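Side-chain contacts in transcription termination factor FttA (Pyrococcus horikoshii, PDB 3AF6), which probably terminates archaeal transcription by cleaving nascent RNA as a zinc-dependent endonuclease and 5'-3' exonuclease of the metallo-beta-lactamase superfamily: residues 266-270 and 271-275; 478-481 and 482-486; 593-597 and 598-602. All coordinates share one frame; numbering follows the deposited sequence.

Contact 1. Residues 266-270 and 271-275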
ATOM      1  N   PRO A 266       8.706  -9.749  -3.370  1.00 37.55           N
ATOM      2  CA  PRO A 266       8.599 -10.961  -4.191  1.00 37.74           C
ATOM      3  C   PRO A 266       9.928 -11.715  -4.390  1.00 38.71           C
ATOM      4  O   PRO A 266       9.939 -12.929  -4.618  1.00 36.51           O
ATOM      5  CB  PRO A 266       7.971 -10.445  -5.484  1.00 37.26           C
ATOM      6  CG  PRO A 266       8.409  -9.040  -5.539  1.00 38.27           C
ATOM      7  CD  PRO A 266       8.316  -8.554  -4.134  1.00 37.26           C
ATOM      8  N   TYR A 267      11.041 -11.000  -4.274  1.00 38.47           N
ATOM      9  CA  TYR A 267      12.366 -11.604  -4.401  1.00 39.77           C
ATOM     10  C   TYR A 267      12.471 -12.768  -3.425  1.00 40.49           C
ATOM     11  O   TYR A 267      13.124 -13.782  -3.690  1.00 39.26           O
ATOM     12  CB  TYR A 267      13.432 -10.577  -4.039  1.00 42.24           C
ATOM     13  CG  TYR A 267      14.856 -11.033  -4.247  1.00 45.42           C
ATOM     14  CD1 TYR A 267      15.478 -10.883  -5.489  1.00 47.42           C
ATOM     15  CD2 TYR A 267      15.606 -11.559  -3.194  1.00 45.18           C
ATOM     16  CE1 TYR A 267      16.807 -11.231  -5.676  1.00 48.70           C
ATOM     17  CE2 TYR A 267      16.939 -11.911  -3.371  1.00 46.90           C
ATOM     18  CZ  TYR A 267      17.530 -11.741  -4.616  1.00 49.94           C
ATOM     19  OH  TYR A 267      18.847 -12.079  -4.814  1.00 55.88           O
ATOM     20  N   LEU A 268      11.815 -12.600  -2.283  1.00 40.96           N
ATOM     21  CA  LEU A 268      11.822 -13.592  -1.223  1.00 40.55           C
ATOM     22  C   LEU A 268      11.266 -14.940  -1.643  1.00 41.77           C
ATOM     23  O   LEU A 268      11.751 -15.978  -1.192  1.00 43.46           O
ATOM     24  CB  LEU A 268      11.041 -13.052  -0.028  1.00 39.29           C
ATOM     25  CG  LEU A 268      11.801 -12.763   1.269  1.00 41.57           C
ATOM     26  CD1 LEU A 268      13.265 -12.404   0.998  1.00 37.08           C
ATOM     27  CD2 LEU A 268      11.068 -11.642   2.004  1.00 40.54           C
ATOM     28  N   PHE A 269      10.251 -14.922  -2.500  1.00 42.46           N
ATOM     29  CA  PHE A 269       9.621 -16.149  -2.973  1.00 42.19           C
ATOM     30  C   PHE A 269      10.416 -16.758  -4.127  1.00 43.79           C
ATOM     31  O   PHE A 269      10.501 -17.977  -4.261  1.00 44.95           O
ATOM     32  CB  PHE A 269       8.179 -15.854  -3.404  1.00 42.25           C
ATOM     33  CG  PHE A 269       7.264 -15.497  -2.261  1.00 40.10           C
ATOM     34  CD1 PHE A 269       6.790 -16.477  -1.402  1.00 40.19           C
ATOM     35  CD2 PHE A 269       6.895 -14.179  -2.032  1.00 42.36           C
ATOM     36  CE1 PHE A 269       5.954 -16.154  -0.320  1.00 39.34           C
ATOM     37  CE2 PHE A 269       6.058 -13.845  -0.951  1.00 42.26           C
ATOM     38  CZ  PHE A 269       5.590 -14.841  -0.097  1.00 39.46           C
ATOM     39  N   ARG A 270      11.001 -15.904  -4.959  1.00 45.14           N
ATOM     40  CA  ARG A 270      11.804 -16.366  -6.081  1.00 46.43           C
ATOM     41  C   ARG A 270      12.836 -17.378  -5.588  1.00 45.75           C
ATOM     42  O   ARG A 270      13.115 -18.358  -6.264  1.00 44.60           O
ATOM     43  CB  ARG A 270      12.519 -15.186  -6.744  1.00 49.32           C
ATOM     44  CG  ARG A 270      13.497 -15.582  -7.848  1.00 53.56           C
ATOM     45  CD  ARG A 270      14.396 -14.418  -8.223  1.00 56.86           C
ATOM     46  NE  ARG A 270      15.406 -14.787  -9.210  1.00 62.87           N
ATOM     47  CZ  ARG A 270      16.491 -14.061  -9.473  1.00 65.51           C
ATOM     48  NH1 ARG A 270      16.710 -12.924  -8.821  1.00 66.69           N
ATOM     49  NH2 ARG A 270      17.369 -14.471 -10.381  1.00 64.76           N
ATOM     50  N   TYR A 271      13.389 -17.128  -4.400  1.00 45.64           N
ATOM     51  CA  TYR A 271      14.390 -18.006  -3.798  1.00 44.39           C
ATOM     52  C   TYR A 271      13.876 -18.894  -2.665  1.00 43.93           C
ATOM     53  O   TYR A 271      14.663 -19.505  -1.954  1.00 42.30           O
ATOM     54  CB  TYR A 271      15.565 -17.180  -3.282  1.00 44.25           C
ATOM     55  CG  TYR A 271      16.432 -16.593  -4.374  1.00 46.81           C
ATOM     56  CD1 TYR A 271      17.190 -17.416  -5.217  1.00 46.53           C
ATOM     57  CD2 TYR A 271      16.509 -15.219  -4.557  1.00 47.15           C
ATOM     58  CE1 TYR A 271      18.003 -16.876  -6.213  1.00 48.24           C
ATOM     59  CE2 TYR A 271      17.314 -14.669  -5.544  1.00 50.68           C
ATOM     60  CZ  TYR A 271      18.062 -15.496  -6.369  1.00 51.43           C
ATOM     61  OH  TYR A 271      18.872 -14.923  -7.325  1.00 51.05           O
ATOM     62  N   ASN A 272      12.563 -18.985  -2.505  1.00 44.83           N
ATOM     63  CA  ASN A 272      11.988 -19.804  -1.441  1.00 47.89           C
ATOM     64  C   ASN A 272      12.536 -19.477  -0.051  1.00 46.86           C
ATOM     65  O   ASN A 272      12.806 -20.378   0.746  1.00 47.05           O
ATOM     66  CB  ASN A 272      12.219 -21.282  -1.721  1.00 51.23           C
ATOM     67  CG  ASN A 272      11.257 -21.828  -2.735  1.00 55.93           C
ATOM     68  OD1 ASN A 272      11.242 -21.392  -3.886  1.00 58.12           O
ATOM     69  ND2 ASN A 272      10.434 -22.789  -2.315  1.00 58.18           N
ATOM     70  N   LEU A 273      12.688 -18.194   0.245  1.00 43.86           N
ATOM     71  CA  LEU A 273      13.206 -17.794   1.536  1.00 43.93           C
ATOM     72  C   LEU A 273      12.103 -17.576   2.556  1.00 44.00           C
ATOM     73  O   LEU A 273      12.387 -17.348   3.730  1.00 46.35           O
ATOM     74  CB  LEU A 273      14.027 -16.507   1.401  1.00 42.70           C
ATOM     75  CG  LEU A 273      15.250 -16.584   0.480  1.00 42.02           C
ATOM     76  CD1 LEU A 273      15.933 -15.223   0.423  1.00 41.62           C
ATOM     77  CD2 LEU A 273      16.213 -17.654   0.983  1.00 40.32           C
ATOM     78  N   PHE A 274      10.849 -17.673   2.127  1.00 41.84           N
ATOM     79  CA  PHE A 274       9.748 -17.417   3.039  1.00 41.41           C
ATOM     80  C   PHE A 274       8.400 -17.806   2.450  1.00 44.47           C
ATOM     81  O   PHE A 274       8.176 -17.676   1.245  1.00 44.92           O
ATOM     82  CB  PHE A 274       9.752 -15.922   3.362  1.00 40.10           C
ATOM     83  CG  PHE A 274       8.520 -15.422   4.066  1.00 39.85           C
ATOM     84  CD1 PHE A 274       8.316 -15.676   5.421  1.00 39.49           C
ATOM     85  CD2 PHE A 274       7.600 -14.621   3.390  1.00 38.60           C
ATOM     86  CE1 PHE A 274       7.218 -15.130   6.096  1.00 39.64           C
ATOM     87  CE2 PHE A 274       6.497 -14.071   4.051  1.00 38.74           C
ATOM     88  CZ  PHE A 274       6.307 -14.323   5.407  1.00 39.39           C
ATOM     89  N   ASP A 275       7.509 -18.321   3.290  1.00 45.65           N
ATOM     90  CA  ASP A 275       6.173 -18.634   2.819  1.00 46.80           C
ATOM     91  C   ASP A 275       5.164 -18.468   3.950  1.00 44.35           C
ATOM     92  O   ASP A 275       4.265 -19.280   4.141  1.00 44.86           O
ATOM     93  CB  ASP A 275       6.096 -20.030   2.187  1.00 50.55           C
ATOM     94  CG  ASP A 275       6.050 -21.136   3.197  1.00 54.79           C
ATOM     95  OD1 ASP A 275       5.409 -22.165   2.888  1.00 58.67           O
ATOM     96  OD2 ASP A 275       6.654 -20.990   4.280  1.00 56.34           O
TER
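L273 N bonds back to L268 O at 2.8 Å and N272 N to F269 O at 2.9 Å, the two main-chain bonds, six-to-one and five-to-two, of a Schellman motif that ends the short helix 267-270. N272, with positive phi (53°), is the C-prime residue. Y271 N adds a weak bond to Y267 O. Beyond the turn the chain runs toward strand 278-280 of the metallo-beta-lactamase domain. Y267 and Y271, one turn apart, form an offset edge-to-face pair, with centroids 4.9 Å apart and planes at 65°; the CD2 side of Y271 lies over a face of Y267 near its rim. R270, extended, runs beside Y271, so that its guanidinium has the Y271 hydroxyl over one face; the angle is too poor for a hydrogen bond. L268 CD1 meets L273 CD1 at 3.9 Å, the two leucines crossing at about a right angle. F269 and F274 point the same way, with F269 CZ 4.0 Å from F274 CD2. F274 has CG anti to its own backbone N (chi1 168°), which brings its ring alongside F269. L268 and F274 also pack on I252 of strand 251-253, and F269 meets the H319 ring of helix 310-319. The chemistry thus divides around the turn: main-chain bonds reverse the chain, apolar groups anchor it to sheet and helix, and tyrosine and arginine occupy its more exposed flank.

Contact 2. Residues 478-481 and 482-486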
ATOM      1  N   ARG A 478     -12.999  11.579   3.508  1.00 45.67           N
ATOM      2  CA  ARG A 478     -14.452  11.564   3.566  1.00 47.41           C
ATOM      3  C   ARG A 478     -15.099  12.378   2.452  1.00 48.60           C
ATOM      4  O   ARG A 478     -16.114  11.970   1.892  1.00 48.03           O
ATOM      5  CB  ARG A 478     -14.913  12.085   4.925  1.00 47.98           C
ATOM      6  CG  ARG A 478     -14.982  11.003   5.982  1.00 48.84           C
ATOM      7  CD  ARG A 478     -15.030  11.580   7.375  1.00 49.18           C
ATOM      8  NE  ARG A 478     -13.748  12.142   7.780  1.00 48.32           N
ATOM      9  CZ  ARG A 478     -13.477  12.566   9.011  1.00 49.26           C
ATOM     10  NH1 ARG A 478     -14.401  12.499   9.966  1.00 45.92           N
ATOM     11  NH2 ARG A 478     -12.274  13.044   9.291  1.00 49.26           N
ATOM     12  N   ARG A 479     -14.510  13.522   2.126  1.00 50.56           N
ATOM     13  CA  ARG A 479     -15.056  14.365   1.072  1.00 53.72           C
ATOM     14  C   ARG A 479     -14.994  13.653  -0.269  1.00 55.02           C
ATOM     15  O   ARG A 479     -16.021  13.343  -0.878  1.00 55.54           O
ATOM     16  CB  ARG A 479     -14.291  15.685   0.988  1.00 56.30           C
ATOM     17  CG  ARG A 479     -14.904  16.670   0.008  1.00 62.38           C
ATOM     18  CD  ARG A 479     -14.384  18.087   0.217  1.00 67.57           C
ATOM     19  NE  ARG A 479     -13.178  18.361  -0.561  1.00 72.14           N
ATOM     20  CZ  ARG A 479     -12.572  19.544  -0.603  1.00 75.77           C
ATOM     21  NH1 ARG A 479     -13.063  20.562   0.098  1.00 77.16           N
ATOM     22  NH2 ARG A 479     -11.486  19.718  -1.358  1.00 77.00           N
ATOM     23  N   LEU A 480     -13.778  13.390  -0.722  1.00 56.33           N
ATOM     24  CA  LEU A 480     -13.566  12.716  -1.991  1.00 57.80           C
ATOM     25  C   LEU A 480     -14.318  11.386  -2.025  1.00 59.39           C
ATOM     26  O   LEU A 480     -14.720  10.931  -3.092  1.00 58.35           O
ATOM     27  CB  LEU A 480     -12.070  12.479  -2.200  1.00 58.21           C
ATOM     28  CG  LEU A 480     -11.515  12.596  -3.617  1.00 57.71           C
ATOM     29  CD1 LEU A 480     -10.017  12.347  -3.584  1.00 58.05           C
ATOM     30  CD2 LEU A 480     -12.197  11.608  -4.528  1.00 59.49           C
ATOM     31  N   ARG A 481     -14.518  10.770  -0.860  1.00 61.55           N
ATOM     32  CA  ARG A 481     -15.214   9.488  -0.795  1.00 64.74           C
ATOM     33  C   ARG A 481     -16.674   9.580  -1.196  1.00 67.77           C
ATOM     34  O   ARG A 481     -17.112   8.905  -2.128  1.00 68.88           O
ATOM     35  CB  ARG A 481     -15.153   8.896   0.606  1.00 64.65           C
ATOM     36  CG  ARG A 481     -15.789   7.519   0.661  1.00 67.27           C
ATOM     37  CD  ARG A 481     -16.128   7.107   2.067  1.00 67.68           C
ATOM     38  NE  ARG A 481     -15.071   7.502   2.980  1.00 72.27           N
ATOM     39  CZ  ARG A 481     -14.983   7.082   4.234  1.00 75.18           C
ATOM     40  NH1 ARG A 481     -13.982   7.503   4.998  1.00 76.27           N
ATOM     41  NH2 ARG A 481     -15.887   6.233   4.715  1.00 74.95           N
ATOM     42  N   GLU A 482     -17.429  10.397  -0.467  1.00 71.32           N
ATOM     43  CA  GLU A 482     -18.851  10.583  -0.742  1.00 74.44           C
ATOM     44  C   GLU A 482     -19.012  11.086  -2.178  1.00 75.19           C
ATOM     45  O   GLU A 482     -19.922  10.679  -2.902  1.00 74.68           O
ATOM     46  CB  GLU A 482     -19.445  11.592   0.247  1.00 75.95           C
ATOM     47  CG  GLU A 482     -19.218  11.237   1.719  1.00 79.35           C
ATOM     48  CD  GLU A 482     -19.929   9.955   2.152  1.00 82.08           C
ATOM     49  OE1 GLU A 482     -21.176   9.904   2.062  1.00 83.57           O
ATOM     50  OE2 GLU A 482     -19.245   9.001   2.589  1.00 83.16           O
ATOM     51  N   GLN A 483     -18.104  11.966  -2.583  1.00 76.47           N
ATOM     52  CA  GLN A 483     -18.112  12.530  -3.923  1.00 78.35           C
ATOM     53  C   GLN A 483     -17.936  11.425  -4.961  1.00 80.76           C
ATOM     54  O   GLN A 483     -17.994  11.682  -6.162  1.00 80.68           O
ATOM     55  CB  GLN A 483     -16.974  13.539  -4.057  1.00 76.96           C
ATOM     56  CG  GLN A 483     -16.997  14.357  -5.333  1.00 74.97           C
ATOM     57  CD  GLN A 483     -15.867  15.361  -5.381  1.00 74.01           C
ATOM     58  OE1 GLN A 483     -15.418  15.853  -4.345  1.00 74.18           O
ATOM     59  NE2 GLN A 483     -15.414  15.689  -6.587  1.00 73.26           N
ATOM     60  N   ILE A 484     -17.710  10.199  -4.495  1.00 84.40           N
ATOM     61  CA  ILE A 484     -17.522   9.069  -5.395  1.00 88.13           C
ATOM     62  C   ILE A 484     -18.802   8.263  -5.539  1.00 91.25           C
ATOM     63  O   ILE A 484     -19.616   8.540  -6.416  1.00 90.98           O
ATOM     64  CB  ILE A 484     -16.396   8.101  -4.913  1.00 87.75           C
ATOM     65  CG1 ILE A 484     -15.038   8.803  -4.919  1.00 87.20           C
ATOM     66  CG2 ILE A 484     -16.343   6.867  -5.820  1.00 87.25           C
ATOM     67  CD1 ILE A 484     -14.522   9.153  -6.290  1.00 86.94           C
ATOM     68  N   PHE A 485     -18.989   7.278  -4.665  1.00 95.06           N
ATOM     69  CA  PHE A 485     -20.163   6.426  -4.760  1.00 99.17           C
ATOM     70  C   PHE A 485     -21.512   7.120  -4.606  1.00101.38           C
ATOM     71  O   PHE A 485     -22.393   6.941  -5.456  1.00102.62           O
ATOM     72  CB  PHE A 485     -20.054   5.232  -3.796  1.00100.06           C
ATOM     73  CG  PHE A 485     -19.829   5.603  -2.359  1.00101.42           C
ATOM     74  CD1 PHE A 485     -20.826   6.219  -1.611  1.00102.51           C
ATOM     75  CD2 PHE A 485     -18.626   5.287  -1.738  1.00101.81           C
ATOM     76  CE1 PHE A 485     -20.630   6.515  -0.260  1.00103.52           C
ATOM     77  CE2 PHE A 485     -18.418   5.577  -0.390  1.00102.37           C
ATOM     78  CZ  PHE A 485     -19.422   6.193   0.351  1.00103.15           C
ATOM     79  N   LYS A 486     -21.680   7.917  -3.553  1.00102.43           N
ATOM     80  CA  LYS A 486     -22.950   8.606  -3.335  1.00103.09           C
ATOM     81  C   LYS A 486     -23.471   9.311  -4.589  1.00103.45           C
ATOM     82  O   LYS A 486     -24.664   9.234  -4.890  1.00104.07           O
ATOM     83  CB  LYS A 486     -22.828   9.589  -2.163  1.00102.75           C
ATOM     84  CG  LYS A 486     -22.726   8.890  -0.807  1.00102.52           C
ATOM     85  CD  LYS A 486     -23.882   7.896  -0.604  1.00101.58           C
ATOM     86  CE  LYS A 486     -23.790   7.178   0.734  1.00 99.90           C
ATOM     87  NZ  LYS A 486     -23.862   8.137   1.865  1.00 99.12           N
TER
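R481 and F485, four residues apart, lie side by side and point the same way. From R481 CB the side chain sets out with CG anti to the backbone N (chi1 -176°). CG meets the phenylalanine ring at CE2, 3.4 Å away. CD lies against the same part of that ring, 3.7 Å from F485 CE2, and its other neighbour is the E482 carboxylate, with OE2 also 3.7 Å from R481 CD. A bend at chi3 (-40°), about CG-CD, sets R481 NE 4.5 Å from E482 OE2; the oxygen is well out of the guanidinium plane, so any attraction is probably a longer-range charge effect, with no N-H aimed at the oxygen. The guanidinium plane is turned 66° from the F485 ring, and the side chain comes within about 4 Å of a bound sulfate, probably from the crystallisation liquor. This stretch belongs to the beta-CASP domain and leads into the loop before strand 497-499, the edge strand of its parallel six-stranded sheet. Two i to i+4 main-chain bonds join the segments, E482 N to R478 O at 3.1 Å and Q483 N to R479 O at 3.0 Å. L480 CD2 touches I484 CD1 on the buried side, where L480 also packs on L375. F485 reaches P473 as well, and its ring has the R481 carbonyl oxygen over one face, toward the rim. R478 turns away to a salt bridge with E377. The second carboxylate oxygen of E482, OE1, receives K486 NZ at 3.2 Å through its syn lone pair.

Contact 3. Residues 593-597 and 598-602; sequences GHADR and RELMN. With SO4 (sulfate ion), chain G.
D596 and E599 form a capping box at the start of helix 597-606; D596 closes the SGHAD sequence, whose histidine, H594, is motif B of beta-CASP nucleases. Capping bonds come first: E599 N meets D596 OD1 at 2.9 Å, nearly in line with the C-O bond, and D596 N returns a weak bond to E599 OE2. The D596 CG lies between the backbone N and carbonyl carbon (chi1 80°), which turns OD1 toward the helix start. Main-chain bonds L600 N to D596 O and M601 N to R597 O then run on into the first turn. Among charged groups, the two carboxylates stand close, D596 OD1 to E599 OE2 3.7 Å; a salt bridge from K369 to OE2 and the amide of Q402 on D596 OD2 probably ease the repulsion. R597, bent at chi2 and chi3, passes alongside M601, its NH2 3.6 Å from M601 CG, while NH1 makes a salt bridge to D626. Apolar contact is made by A595 CB, which meets L600 CD2 at 3.7 Å; L600 and M601 pack on L627 of helix 621-635. At the metal end, H594 lies beside the zinc ligands D367, H344 and H618, with ND1 hydrogen-bonded to E392 OE2. Its other nitrogen, NE2, donates at 2.8 Å to O4 of a sulfate probably from the crystallisation liquor, the sulfur lying in the ring plane.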
ATOM      1  N   GLY A 593       3.947  14.098  -0.517  1.00 36.09           N
ATOM      2  CA  GLY A 593       3.156  13.184   0.281  1.00 34.77           C
ATOM      3  C   GLY A 593       3.879  12.951   1.601  1.00 32.81           C
ATOM      4  O   GLY A 593       3.488  12.090   2.386  1.00 31.54           O
ATOM      5  N   HIS A 594       4.944  13.716   1.834  1.00 32.35           N
ATOM      6  CA  HIS A 594       5.749  13.614   3.058  1.00 34.98           C
ATOM      7  C   HIS A 594       5.518  14.774   4.016  1.00 36.40           C
ATOM      8  O   HIS A 594       5.421  15.931   3.584  1.00 36.92           O
ATOM      9  CB  HIS A 594       7.240  13.629   2.737  1.00 35.58           C
ATOM     10  CG  HIS A 594       7.774  12.337   2.219  1.00 35.78           C
ATOM     11  ND1 HIS A 594       7.840  11.200   2.991  1.00 39.28           N
ATOM     12  CD2 HIS A 594       8.303  12.012   1.018  1.00 35.12           C
ATOM     13  CE1 HIS A 594       8.387  10.227   2.286  1.00 39.03           C
ATOM     14  NE2 HIS A 594       8.677  10.694   1.087  1.00 37.58           N
ATOM     15  N   ALA A 595       5.450  14.481   5.315  1.00 34.95           N
ATOM     16  CA  ALA A 595       5.300  15.555   6.286  1.00 36.33           C
ATOM     17  C   ALA A 595       6.598  16.362   6.186  1.00 37.07           C
ATOM     18  O   ALA A 595       7.685  15.784   6.069  1.00 38.57           O
ATOM     19  CB  ALA A 595       5.146  14.991   7.680  1.00 33.56           C
ATOM     20  N   ASP A 596       6.509  17.687   6.189  1.00 36.19           N
ATOM     21  CA  ASP A 596       7.731  18.468   6.108  1.00 36.32           C
ATOM     22  C   ASP A 596       8.278  18.661   7.527  1.00 36.27           C
ATOM     23  O   ASP A 596       7.702  18.124   8.477  1.00 34.44           O
ATOM     24  CB  ASP A 596       7.469  19.786   5.373  1.00 37.14           C
ATOM     25  CG  ASP A 596       6.820  20.841   6.237  1.00 41.62           C
ATOM     26  OD1 ASP A 596       6.248  20.510   7.309  1.00 40.40           O
ATOM     27  OD2 ASP A 596       6.883  22.021   5.812  1.00 41.44           O
ATOM     28  N   ARG A 597       9.388  19.383   7.676  1.00 36.59           N
ATOM     29  CA  ARG A 597       9.991  19.581   8.993  1.00 37.93           C
ATOM     30  C   ARG A 597       8.967  19.961  10.052  1.00 38.84           C
ATOM     31  O   ARG A 597       8.835  19.276  11.070  1.00 38.70           O
ATOM     32  CB  ARG A 597      11.108  20.640   8.924  1.00 41.76           C
ATOM     33  CG  ARG A 597      11.580  21.205  10.284  1.00 45.08           C
ATOM     34  CD  ARG A 597      11.899  20.113  11.294  1.00 46.38           C
ATOM     35  NE  ARG A 597      13.321  20.048  11.627  1.00 52.48           N
ATOM     36  CZ  ARG A 597      13.864  20.531  12.744  1.00 53.23           C
ATOM     37  NH1 ARG A 597      15.165  20.417  12.949  1.00 52.30           N
ATOM     38  NH2 ARG A 597      13.111  21.120  13.662  1.00 56.86           N
ATOM     39  N   ARG A 598       8.237  21.046   9.808  1.00 38.40           N
ATOM     40  CA  ARG A 598       7.221  21.519  10.739  1.00 39.38           C
ATOM     41  C   ARG A 598       6.189  20.425  11.063  1.00 38.86           C
ATOM     42  O   ARG A 598       5.825  20.231  12.220  1.00 38.57           O
ATOM     43  CB  ARG A 598       6.527  22.748  10.142  1.00 43.22           C
ATOM     44  CG  ARG A 598       5.505  23.437  11.031  1.00 48.60           C
ATOM     45  CD  ARG A 598       4.838  24.566  10.242  1.00 58.25           C
ATOM     46  NE  ARG A 598       3.885  25.374  11.015  1.00 64.19           N
ATOM     47  CZ  ARG A 598       2.798  24.902  11.631  1.00 66.97           C
ATOM     48  NH1 ARG A 598       2.501  23.603  11.588  1.00 66.64           N
ATOM     49  NH2 ARG A 598       1.988  25.742  12.274  1.00 67.18           N
ATOM     50  N   GLU A 599       5.722  19.713  10.041  1.00 37.77           N
ATOM     51  CA  GLU A 599       4.738  18.660  10.246  1.00 36.90           C
ATOM     52  C   GLU A 599       5.275  17.536  11.112  1.00 36.94           C
ATOM     53  O   GLU A 599       4.559  17.008  11.965  1.00 35.83           O
ATOM     54  CB  GLU A 599       4.285  18.058   8.912  1.00 37.42           C
ATOM     55  CG  GLU A 599       3.578  18.998   7.989  1.00 37.51           C
ATOM     56  CD  GLU A 599       3.079  18.290   6.748  1.00 42.43           C
ATOM     57  OE1 GLU A 599       2.279  17.330   6.886  1.00 43.65           O
ATOM     58  OE2 GLU A 599       3.486  18.695   5.635  1.00 42.08           O
ATOM     59  N   LEU A 600       6.527  17.148  10.874  1.00 36.53           N
ATOM     60  CA  LEU A 600       7.115  16.069  11.650  1.00 36.55           C
ATOM     61  C   LEU A 600       7.193  16.477  13.118  1.00 36.69           C
ATOM     62  O   LEU A 600       6.779  15.726  13.995  1.00 37.05           O
ATOM     63  CB  LEU A 600       8.508  15.707  11.115  1.00 36.66           C
ATOM     64  CG  LEU A 600       8.624  15.124   9.691  1.00 36.61           C
ATOM     65  CD1 LEU A 600      10.093  15.093   9.300  1.00 35.30           C
ATOM     66  CD2 LEU A 600       8.014  13.726   9.596  1.00 33.61           C
ATOM     67  N   MET A 601       7.703  17.671  13.390  1.00 37.36           N
ATOM     68  CA  MET A 601       7.805  18.118  14.768  1.00 37.33           C
ATOM     69  C   MET A 601       6.413  18.166  15.370  1.00 37.98           C
ATOM     70  O   MET A 601       6.189  17.700  16.493  1.00 40.13           O
ATOM     71  CB  MET A 601       8.460  19.497  14.848  1.00 36.40           C
ATOM     72  CG  MET A 601       9.953  19.527  14.497  1.00 38.75           C
ATOM     73  SD  MET A 601      11.071  18.634  15.650  1.00 38.71           S
ATOM     74  CE  MET A 601      11.211  19.800  17.006  1.00 41.17           C
ATOM     75  N   ASN A 602       5.469  18.706  14.611  1.00 38.07           N
ATOM     76  CA  ASN A 602       4.099  18.822  15.091  1.00 37.81           C
ATOM     77  C   ASN A 602       3.459  17.463  15.346  1.00 37.33           C
ATOM     78  O   ASN A 602       2.571  17.339  16.184  1.00 38.61           O
ATOM     79  CB  ASN A 602       3.255  19.622  14.096  1.00 38.85           C
ATOM     80  CG  ASN A 602       1.815  19.768  14.542  1.00 40.30           C
ATOM     81  OD1 ASN A 602       0.890  19.517  13.773  1.00 43.80           O
ATOM     82  ND2 ASN A 602       1.615  20.173  15.788  1.00 39.36           N
TER
HETATM   83  S   SO4 G 655      10.226   8.798  -0.917  1.00131.76           S
HETATM   84  O1  SO4 G 655      10.886   8.070  -2.014  1.00131.53           O
HETATM   85  O2  SO4 G 655       9.632   7.834   0.022  1.00131.13           O
HETATM   86  O3  SO4 G 655      11.219   9.625  -0.214  1.00131.44           O
HETATM   87  O4  SO4 G 655       9.166   9.660  -1.466  1.00131.67           O

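All three contacts are local turns at a helix end, but contacts 1 and 2 lie toward the C-terminal ends of their helices and contact 3 at the start of one. Contact 3 is the most buried and lies beside the zinc site through H594, while its carboxylates and arginine have partners in K369, Q402 and D626; contacts 1 and 2 are partly buried, away from the annotated sites. Contact 1 relies on aromatic and leucine packing, contact 2 on aliphatic stretches of charged side chains with an E482-K486 salt bridge. They share no helix or strand: contact 1 belongs to the N-terminal metallo-beta-lactamase part, contact 2 to beta-CASP, about 39 Å away between centres, and contact 3 to the C-terminal metallo-beta-lactamase part.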